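Local structure of apicoplast TIC22, putative (Plasmodium falciparum 3D7, 4E6Z) at residues F213-L216 with E217-K220; Q174-N177 with A178-Y181; M142-F145 with L146-K150. The protein acts as an essential chaperone required for protein import into the apicoplast, the plastid of the malaria parasite, and is probably part of the TIC import machinery. All blocks are in the same frame, centred on the assembly; numbering follows the deposited sequence.

Overall arrangement
Contacts 1 and 2 are neighbours, with centres about 11 Å apart, and they touch: the amide of Q174 in contact 2 probably hydrogen-bonds L216 and E217 of contact 1. Contact 1, at the junction of strand 208-213 and helix 216-227, is largely buried and mixes ring packing with acidic side chains held by polar partners. Contact 2, the C-terminal part of helix 172-179 and the residues that follow, is partly buried, with one amide-rich flank against contact 1 and another side exposed. Contact 3, on helix 135-150, is a surface contact of weak backbone bonds and loose side-chain pairs; its centre is about 32 Å from that of contact 1 and about 30 Å from that of contact 2.

Contact 1 of 3, residues F213-L216 with E217-K220; sequences FFDL and EDLK
F213 closes strand 208-213 by laying one ring face against L219, in the first turn of helix 216-227. The evidence is a CH-pi contact: L219 CA stands 3.8 Å from the F213 ring centroid and 11° off the ring normal. The F213 ring reaches this place because CG is set opposite its own carbonyl carbon (chi1 -60°). The side chain of L219 crosses that of F213 at about a right angle, bringing CD1 of L219 to 3.4 Å from CE2 of F213. CB of D218 meets the same ring obliquely, at CD1.

D215 and D218 lie side by side and point the same way, their carboxylate planes only 21° apart, and OD2 of D215 is 4.2 Å from OD2 of D218. Two like charges this close would probably repel, but both groups have polar partners: D215 OD2 bonds S260 OG, and D218 OD2 bonds T261 N. A water bridges the backbone of D215 and the carboxylate of D218: it accepts from D215 N at 2.8 Å and lies 2.7 Å from D218 OD2, to which it probably donates. The E217 chain bends at chi2, and its OE2, which lies beside L216, is hydrogen-bonded to Q174 NE2.

L216 and K220, one turn apart, meet obliquely, the aliphatic CE of K220 3.9 Å from CG of L216, while K220 N bonds L216 O at 2.9 Å. One residue earlier, L219 N bonds D215 O.

This is a strand-to-helix junction: D215 occupies the N-cap position without a capping bond from its side chain, and the strand's last residue packs on the first turn of the helix.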
ATOM      1  N   PHE A 213       9.355  -2.083   4.355  1.00 38.44           N
ATOM      2  CA  PHE A 213       8.115  -2.109   5.123  1.00 36.91           C
ATOM      3  C   PHE A 213       7.148  -1.012   4.724  1.00 42.24           C
ATOM      4  O   PHE A 213       7.537   0.149   4.596  1.00 44.28           O
ATOM      5  CB  PHE A 213       8.405  -1.997   6.622  1.00 37.48           C
ATOM      6  CG  PHE A 213       9.265  -3.099   7.155  1.00 43.01           C
ATOM      7  CD1 PHE A 213       8.696  -4.242   7.694  1.00 43.46           C
ATOM      8  CD2 PHE A 213      10.645  -2.995   7.118  1.00 46.01           C
ATOM      9  CE1 PHE A 213       9.492  -5.261   8.188  1.00 47.18           C
ATOM     10  CE2 PHE A 213      11.442  -4.005   7.609  1.00 41.29           C
ATOM     11  CZ  PHE A 213      10.867  -5.142   8.144  1.00 42.74           C
ATOM     12  N   PHE A 214       5.884  -1.383   4.541  1.00 40.99           N
ATOM     13  CA  PHE A 214       4.838  -0.395   4.321  1.00 40.24           C
ATOM     14  C   PHE A 214       4.494   0.315   5.626  1.00 40.59           C
ATOM     15  O   PHE A 214       4.253   1.518   5.635  1.00 40.45           O
ATOM     16  CB  PHE A 214       3.596  -1.027   3.678  1.00 37.88           C
ATOM     17  CG  PHE A 214       3.711  -1.180   2.190  1.00 41.86           C
ATOM     18  CD1 PHE A 214       3.252  -0.187   1.339  1.00 41.79           C
ATOM     19  CD2 PHE A 214       4.304  -2.304   1.641  1.00 41.09           C
ATOM     20  CE1 PHE A 214       3.368  -0.319  -0.035  1.00 40.44           C
ATOM     21  CE2 PHE A 214       4.426  -2.442   0.270  1.00 36.79           C
ATOM     22  CZ  PHE A 214       3.961  -1.447  -0.569  1.00 38.21           C
ATOM     23  N   ASP A 215       4.487  -0.432   6.726  1.00 42.43           N
ATOM     24  CA  ASP A 215       4.248   0.153   8.041  1.00 42.92           C
ATOM     25  C   ASP A 215       5.547   0.402   8.803  1.00 47.11           C
ATOM     26  O   ASP A 215       6.337  -0.516   9.023  1.00 44.71           O
ATOM     27  CB  ASP A 215       3.309  -0.726   8.869  1.00 50.26           C
ATOM     28  CG  ASP A 215       1.865  -0.645   8.396  1.00 59.35           C
ATOM     29  OD1 ASP A 215       1.635  -0.182   7.257  1.00 56.91           O
ATOM     30  OD2 ASP A 215       0.963  -1.043   9.165  1.00 64.05           O
ATOM     31  N   LEU A 216       5.757   1.655   9.194  1.00 45.82           N
ATOM     32  CA  LEU A 216       6.907   2.027  10.000  1.00 44.51           C
ATOM     33  C   LEU A 216       6.984   1.156  11.250  1.00 51.69           C
ATOM     34  O   LEU A 216       8.051   0.667  11.613  1.00 47.23           O
ATOM     35  CB  LEU A 216       6.833   3.503  10.399  1.00 39.18           C
ATOM     36  CG  LEU A 216       7.909   3.973  11.389  1.00 49.56           C
ATOM     37  CD1 LEU A 216       9.306   3.664  10.869  1.00 41.48           C
ATOM     38  CD2 LEU A 216       7.771   5.457  11.697  1.00 48.66           C
ATOM     39  N   GLU A 217       5.840   0.961  11.900  1.00 51.31           N
ATOM     40  CA  GLU A 217       5.785   0.199  13.142  1.00 51.40           C
ATOM     41  C   GLU A 217       6.235  -1.254  12.968  1.00 55.45           C
ATOM     42  O   GLU A 217       6.744  -1.866  13.910  1.00 54.90           O
ATOM     43  CB  GLU A 217       4.391   0.280  13.777  1.00 47.48           C
ATOM     44  CG  GLU A 217       3.250   0.521  12.787  1.00 69.05           C
ATOM     45  CD  GLU A 217       3.066   1.990  12.425  1.00 71.40           C
ATOM     46  OE1 GLU A 217       2.532   2.757  13.256  1.00 70.72           O
ATOM     47  OE2 GLU A 217       3.446   2.375  11.300  1.00 68.95           O
ATOM     48  N   ASP A 218       6.057  -1.800  11.768  1.00 48.51           N
ATOM     49  CA  ASP A 218       6.569  -3.136  11.460  1.00 42.57           C
ATOM     50  C   ASP A 218       8.096  -3.115  11.390  1.00 43.71           C
ATOM     51  O   ASP A 218       8.761  -4.031  11.872  1.00 45.38           O
ATOM     52  CB  ASP A 218       5.992  -3.657  10.142  1.00 40.75           C
ATOM     53  CG  ASP A 218       4.511  -4.013  10.243  1.00 52.40           C
ATOM     54  OD1 ASP A 218       4.005  -4.207  11.371  1.00 56.63           O
ATOM     55  OD2 ASP A 218       3.855  -4.108   9.185  1.00 48.51           O
ATOM     56  N   LEU A 219       8.640  -2.068  10.778  1.00 39.76           N
ATOM     57  CA  LEU A 219      10.080  -1.890  10.676  1.00 43.49           C
ATOM     58  C   LEU A 219      10.708  -1.777  12.059  1.00 51.80           C
ATOM     59  O   LEU A 219      11.632  -2.519  12.392  1.00 54.77           O
ATOM     60  CB  LEU A 219      10.416  -0.649   9.843  1.00 39.10           C
ATOM     61  CG  LEU A 219      11.894  -0.234   9.837  1.00 43.89           C
ATOM     62  CD1 LEU A 219      12.769  -1.359   9.318  1.00 42.91           C
ATOM     63  CD2 LEU A 219      12.108   1.034   9.018  1.00 40.94           C
ATOM     64  N   LYS A 220      10.201  -0.845  12.862  1.00 53.06           N
ATOM     65  CA  LYS A 220      10.696  -0.650  14.219  1.00 54.86           C
ATOM     66  C   LYS A 220      10.588  -1.930  15.038  1.00 58.28           C
ATOM     67  O   LYS A 220      11.388  -2.173  15.940  1.00 64.16           O
ATOM     68  CB  LYS A 220       9.944   0.488  14.913  1.00 52.76           C
ATOM     69  CG  LYS A 220      10.345   1.873  14.426  1.00 58.31           C
ATOM     70  CD  LYS A 220       9.580   2.973  15.143  1.00 62.84           C
ATOM     71  CE  LYS A 220      10.038   4.349  14.672  1.00 66.83           C
ATOM     72  NZ  LYS A 220       9.195   5.458  15.211  1.00 65.77           N
TER
HETATM   73  O   HOH W   1       4.912  -3.171   6.883  1.00 38.83           O

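Contact 2 of 3, residues Q174-N177 with A178-Y181; sequences QLQN and ALYY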
ATOM      1  N   GLN A 174       0.956   6.295   7.529  1.00 44.21           N
ATOM      2  CA  GLN A 174       2.343   6.096   7.126  1.00 43.14           C
ATOM      3  C   GLN A 174       2.900   7.313   6.386  1.00 45.60           C
ATOM      4  O   GLN A 174       4.089   7.614   6.490  1.00 55.73           O
ATOM      5  CB  GLN A 174       2.500   4.828   6.279  1.00 38.23           C
ATOM      6  CG  GLN A 174       2.044   3.553   6.980  1.00 36.12           C
ATOM      7  CD  GLN A 174       2.636   3.398   8.372  1.00 43.80           C
ATOM      8  OE1 GLN A 174       3.810   3.697   8.603  1.00 43.00           O
ATOM      9  NE2 GLN A 174       1.822   2.930   9.310  1.00 36.56           N
ATOM     10  N   LEU A 175       2.047   8.011   5.642  1.00 45.19           N
ATOM     11  CA  LEU A 175       2.459   9.247   4.984  1.00 46.67           C
ATOM     12  C   LEU A 175       2.883  10.266   6.026  1.00 51.87           C
ATOM     13  O   LEU A 175       3.845  11.009   5.831  1.00 52.38           O
ATOM     14  CB  LEU A 175       1.331   9.816   4.129  1.00 47.57           C
ATOM     15  CG  LEU A 175       1.174   9.222   2.729  1.00 48.64           C
ATOM     16  CD1 LEU A 175      -0.215   9.537   2.158  1.00 51.04           C
ATOM     17  CD2 LEU A 175       2.279   9.743   1.821  1.00 41.18           C
ATOM     18  N   GLN A 176       2.160  10.293   7.138  1.00 46.95           N
ATOM     19  CA  GLN A 176       2.530  11.147   8.251  1.00 58.80           C
ATOM     20  C   GLN A 176       3.845  10.690   8.880  1.00 60.28           C
ATOM     21  O   GLN A 176       4.736  11.500   9.135  1.00 64.20           O
ATOM     22  CB  GLN A 176       1.426  11.174   9.305  1.00 64.39           C
ATOM     23  CG  GLN A 176       1.696  12.163  10.423  1.00 73.55           C
ATOM     24  CD  GLN A 176       1.996  13.563   9.908  1.00 76.11           C
ATOM     25  OE1 GLN A 176       1.120  14.245   9.364  1.00 64.59           O
ATOM     26  NE2 GLN A 176       3.241  14.001  10.084  1.00 76.32           N
ATOM     27  N   ASN A 177       3.958   9.390   9.134  1.00 52.16           N
ATOM     28  CA  ASN A 177       5.175   8.822   9.707  1.00 57.01           C
ATOM     29  C   ASN A 177       6.409   9.140   8.869  1.00 58.81           C
ATOM     30  O   ASN A 177       7.500   9.348   9.401  1.00 59.41           O
ATOM     31  CB  ASN A 177       5.031   7.305   9.867  1.00 51.33           C
ATOM     32  CG  ASN A 177       4.114   6.924  11.009  1.00 50.67           C
ATOM     33  OD1 ASN A 177       3.861   7.721  11.905  1.00 59.29           O
ATOM     34  ND2 ASN A 177       3.620   5.694  10.989  1.00 50.99           N
ATOM     35  N   ALA A 178       6.224   9.186   7.553  1.00 57.65           N
ATOM     36  CA  ALA A 178       7.331   9.372   6.622  1.00 55.68           C
ATOM     37  C   ALA A 178       7.849  10.810   6.587  1.00 65.46           C
ATOM     38  O   ALA A 178       9.022  11.045   6.300  1.00 67.39           O
ATOM     39  CB  ALA A 178       6.931   8.916   5.226  1.00 46.02           C
ATOM     40  N   LEU A 179       6.974  11.768   6.875  1.00 64.42           N
ATOM     41  CA  LEU A 179       7.351  13.179   6.842  1.00 68.44           C
ATOM     42  C   LEU A 179       8.538  13.463   7.747  1.00 71.75           C
ATOM     43  O   LEU A 179       9.409  14.260   7.407  1.00 73.54           O
ATOM     44  CB  LEU A 179       6.174  14.065   7.241  1.00 72.92           C
ATOM     45  CG  LEU A 179       5.127  14.265   6.151  1.00 70.72           C
ATOM     46  CD1 LEU A 179       4.064  15.240   6.616  1.00 71.74           C
ATOM     47  CD2 LEU A 179       5.799  14.761   4.884  1.00 72.37           C
ATOM     48  N   TYR A 180       8.560  12.805   8.900  1.00 69.07           N
ATOM     49  CA  TYR A 180       9.642  12.951   9.862  1.00 68.65           C
ATOM     50  C   TYR A 180      11.000  12.748   9.195  1.00 69.43           C
ATOM     51  O   TYR A 180      11.946  13.489   9.452  1.00 82.51           O
ATOM     52  CB  TYR A 180       9.452  11.946  11.003  1.00 71.92           C
ATOM     53  CG  TYR A 180      10.511  11.995  12.081  1.00 82.50           C
ATOM     54  CD1 TYR A 180      11.554  11.082  12.097  1.00 87.00           C
ATOM     55  CD2 TYR A 180      10.463  12.952  13.089  1.00 91.30           C
ATOM     56  CE1 TYR A 180      12.521  11.118  13.084  1.00 91.88           C
ATOM     57  CE2 TYR A 180      11.424  12.996  14.079  1.00 84.96           C
ATOM     58  CZ  TYR A 180      12.452  12.077  14.071  1.00 92.13           C
ATOM     59  OH  TYR A 180      13.416  12.112  15.051  1.00 98.99           O
ATOM     60  N   TYR A 181      11.078  11.750   8.320  1.00 70.48           N
ATOM     61  CA  TYR A 181      12.343  11.340   7.720  1.00 70.58           C
ATOM     62  C   TYR A 181      12.700  12.090   6.440  1.00 79.01           C
ATOM     63  O   TYR A 181      13.751  11.854   5.846  1.00 87.49           O
ATOM     64  CB  TYR A 181      12.336   9.829   7.479  1.00 61.82           C
ATOM     65  CG  TYR A 181      12.138   9.047   8.755  1.00 64.85           C
ATOM     66  CD1 TYR A 181      13.209   8.787   9.610  1.00 63.21           C
ATOM     67  CD2 TYR A 181      10.880   8.588   9.119  1.00 54.64           C
ATOM     68  CE1 TYR A 181      13.028   8.080  10.785  1.00 63.01           C
ATOM     69  CE2 TYR A 181      10.687   7.883  10.289  1.00 61.18           C
ATOM     70  CZ  TYR A 181      11.760   7.631  11.121  1.00 70.24           C
ATOM     71  OH  TYR A 181      11.558   6.926  12.285  1.00 74.16           O
TER
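A178 fits closely under the preceding turn of helix 172-179, its N bonding Q174 O at 2.9 Å and its CB lying 3.4 Å from Q174 O. On this tight flank the amides of Q174 and N177 also meet. N177 ND2 donates to Q174 OE1 at 3.1 Å and 165°; OE1 lies close to the N177 amide plane, whereas the donor stands above the carbonyl plane of Q174, 52° out of it. Q174 OE1 also takes the N-H of L216, and NE2 of Q174 bonds E217, so two bonds at the oxygen and one at the nitrogen fix this buried amide. Y181 belongs to the packed flank too: its ring edge meets N177 O, CD2 being 3.5 Å from that oxygen, and its side chain rests on L216 and V240.

The other side is slacker. Q176, bent at chi2 (53°), swings its amide obliquely past L179, with NE2 3.8 Å from CD1 of L179; Q176 and Y180 are exposed. L179 N divides its hydrogen between Q176 O and, weakly, L175 O.

The arrangement is that of an amphipathic helix segment, its Q174, N177 and A178 flank packed on helix 216-227 and strand 193-203.

Contact 3 of 3, residues M142-F145 with L146-K150; sequences MKEF and LQLEK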
HETATM    1  N   MSE A 142      -3.285   0.679 -13.102  1.00 90.01           N
HETATM    2  CA  MSE A 142      -2.660   1.978 -13.333  1.00 90.06           C
HETATM    3  C   MSE A 142      -1.888   1.993 -14.648  1.00 93.44           C
HETATM    4  O   MSE A 142      -1.848   3.007 -15.343  1.00 92.71           O
HETATM    5  CB  MSE A 142      -1.720   2.324 -12.178  1.00 82.63           C
HETATM    6  CG  MSE A 142      -2.372   2.246 -10.814  1.00 83.55           C
HETATM    7 SE   MSE A 142      -1.067   2.088  -9.386  1.00 95.77          SE
HETATM    8  CE  MSE A 142      -0.183   3.815  -9.582  1.00143.47           C
ATOM      9  N   LYS A 143      -1.275   0.860 -14.975  1.00 98.69           N
ATOM     10  CA  LYS A 143      -0.471   0.723 -16.185  1.00102.89           C
ATOM     11  C   LYS A 143      -1.347   0.611 -17.428  1.00106.99           C
ATOM     12  O   LYS A 143      -1.141   1.320 -18.413  1.00109.03           O
ATOM     13  CB  LYS A 143       0.428  -0.508 -16.078  1.00104.24           C
ATOM     14  CG  LYS A 143       1.283  -0.771 -17.305  1.00110.66           C
ATOM     15  CD  LYS A 143       1.839  -2.185 -17.283  1.00113.00           C
ATOM     16  CE  LYS A 143       2.532  -2.481 -15.965  1.00112.76           C
ATOM     17  NZ  LYS A 143       2.969  -3.901 -15.873  1.00110.82           N
ATOM     18  N   GLU A 144      -2.320  -0.293 -17.373  1.00107.74           N
ATOM     19  CA  GLU A 144      -3.266  -0.488 -18.465  1.00109.09           C
ATOM     20  C   GLU A 144      -3.995   0.808 -18.817  1.00106.41           C
ATOM     21  O   GLU A 144      -4.514   0.960 -19.925  1.00110.70           O
ATOM     22  CB  GLU A 144      -4.267  -1.584 -18.095  1.00115.26           C
ATOM     23  CG  GLU A 144      -5.658  -1.395 -18.667  1.00120.35           C
ATOM     24  CD  GLU A 144      -6.738  -1.671 -17.640  1.00127.85           C
ATOM     25  OE1 GLU A 144      -7.079  -0.744 -16.875  1.00130.82           O
ATOM     26  OE2 GLU A 144      -7.241  -2.813 -17.594  1.00129.97           O
ATOM     27  N   PHE A 145      -4.030   1.741 -17.871  1.00 98.81           N
ATOM     28  CA  PHE A 145      -4.693   3.024 -18.081  1.00 98.35           C
ATOM     29  C   PHE A 145      -3.928   3.902 -19.065  1.00101.33           C
ATOM     30  O   PHE A 145      -4.512   4.477 -19.984  1.00 99.13           O
ATOM     31  CB  PHE A 145      -4.869   3.762 -16.751  1.00 98.29           C
ATOM     32  CG  PHE A 145      -5.302   5.192 -16.904  1.00 99.19           C
ATOM     33  CD1 PHE A 145      -6.623   5.506 -17.179  1.00 98.54           C
ATOM     34  CD2 PHE A 145      -4.388   6.225 -16.769  1.00 99.79           C
ATOM     35  CE1 PHE A 145      -7.024   6.821 -17.319  1.00 97.69           C
ATOM     36  CE2 PHE A 145      -4.784   7.542 -16.908  1.00101.44           C
ATOM     37  CZ  PHE A 145      -6.103   7.840 -17.184  1.00 99.20           C
ATOM     38  N   LEU A 146      -2.617   3.997 -18.862  1.00107.00           N
ATOM     39  CA  LEU A 146      -1.753   4.814 -19.707  1.00114.13           C
ATOM     40  C   LEU A 146      -1.809   4.374 -21.167  1.00120.82           C
ATOM     41  O   LEU A 146      -1.636   5.187 -22.077  1.00121.25           O
ATOM     42  CB  LEU A 146      -0.309   4.737 -19.208  1.00112.17           C
ATOM     43  CG  LEU A 146      -0.073   5.084 -17.737  1.00112.52           C
ATOM     44  CD1 LEU A 146       1.356   4.768 -17.339  1.00112.58           C
ATOM     45  CD2 LEU A 146      -0.403   6.544 -17.467  1.00115.64           C
ATOM     46  N   GLN A 147      -2.048   3.083 -21.381  1.00127.22           N
ATOM     47  CA  GLN A 147      -2.088   2.515 -22.723  1.00133.34           C
ATOM     48  C   GLN A 147      -3.366   2.903 -23.458  1.00133.77           C
ATOM     49  O   GLN A 147      -3.317   3.559 -24.498  1.00135.63           O
ATOM     50  CB  GLN A 147      -1.967   0.991 -22.655  1.00136.99           C
ATOM     51  CG  GLN A 147      -0.711   0.502 -21.957  1.00144.47           C
ATOM     52  CD  GLN A 147      -0.804  -0.956 -21.556  1.00149.40           C
ATOM     53  OE1 GLN A 147      -1.792  -1.630 -21.848  1.00148.90           O
ATOM     54  NE2 GLN A 147       0.225  -1.450 -20.875  1.00152.46           N
ATOM     55  N   LEU A 148      -4.508   2.496 -22.912  1.00133.18           N
ATOM     56  CA  LEU A 148      -5.797   2.814 -23.517  1.00134.73           C
ATOM     57  C   LEU A 148      -5.930   4.319 -23.703  1.00139.45           C
ATOM     58  O   LEU A 148      -6.717   4.789 -24.524  1.00141.87           O
ATOM     59  CB  LEU A 148      -6.946   2.295 -22.651  1.00130.90           C
ATOM     60  CG  LEU A 148      -6.822   0.866 -22.121  1.00126.63           C
ATOM     61  CD1 LEU A 148      -8.117   0.434 -21.450  1.00121.53           C
ATOM     62  CD2 LEU A 148      -6.443  -0.098 -23.237  1.00125.42           C
ATOM     63  N   GLU A 149      -5.150   5.067 -22.929  1.00139.95           N
ATOM     64  CA  GLU A 149      -5.151   6.521 -23.007  1.00143.24           C
ATOM     65  C   GLU A 149      -4.777   6.980 -24.415  1.00144.49           C
ATOM     66  O   GLU A 149      -5.434   7.853 -24.985  1.00149.21           O
ATOM     67  CB  GLU A 149      -4.194   7.110 -21.968  1.00143.91           C
ATOM     68  CG  GLU A 149      -4.525   8.534 -21.535  1.00145.65           C
ATOM     69  CD  GLU A 149      -5.811   8.628 -20.730  1.00144.90           C
ATOM     70  OE1 GLU A 149      -6.671   7.730 -20.855  1.00143.49           O
ATOM     71  OE2 GLU A 149      -5.964   9.608 -19.970  1.00145.47           O
ATOM     72  N   LYS A 150      -3.724   6.391 -24.975  1.00138.12           N
ATOM     73  CA  LYS A 150      -3.363   6.652 -26.365  1.00132.06           C
ATOM     74  C   LYS A 150      -4.483   6.184 -27.286  1.00131.03           C
ATOM     75  O   LYS A 150      -5.180   6.995 -27.898  1.00132.45           O
ATOM     76  CB  LYS A 150      -2.055   5.948 -26.743  1.00123.38           C
ATOM     77  CG  LYS A 150      -0.797   6.578 -26.167  1.00121.82           C
ATOM     78  CD  LYS A 150      -0.307   5.829 -24.937  1.00116.94           C
ATOM     79  CE  LYS A 150       1.049   6.341 -24.477  1.00110.11           C
ATOM     80  NZ  LYS A 150       1.012   7.784 -24.115  1.00107.77           N
TER
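F145 and E149, four residues apart on helix 135-150, run side by side and point the same way, with the ring and carboxylate planes turned 51° from each other. OE2 of E149 comes to 3.3 Å from CZ of F145 in an oblique approach. The far end of the ring, CZ with its neighbours CE1 and CE2, is what meets the carboxylate. F145 sets CG opposite its backbone N (chi1 169°), which carries the ring along the helix to lie near E149; bending at chi2 (68°) then brings the E149 carboxylate back beside it.

L146 relates to the same ring quite differently. Its side chain crosses that of F145 at about a right angle, and CD2 of L146 is 4.1 Å from CD2 of F145, so the apolar contact is a light one.

Two further pairs are oblique. The amide of Q147, on a chain extended beyond CG, reaches back past the stem of K143, NE2 lying 3.8 Å from CG of K143. The end of L148 lies across from E144, CD1 standing 4.1 Å from CG of E144, while CG of L148 sits 3.2 Å from the E144 carbonyl oxygen.

The backbone bonds are weak: L148 N to E144 O is straight but long, and L146 N to K143 O is poor in angle.

Helix 135-150 follows strand 129-134, and this end of it lies at the surface. N163, in the loop before strand 164-169, touches F145, L148 and E149, while K143 makes a long, weak ion pair with E71 of helix 70-73.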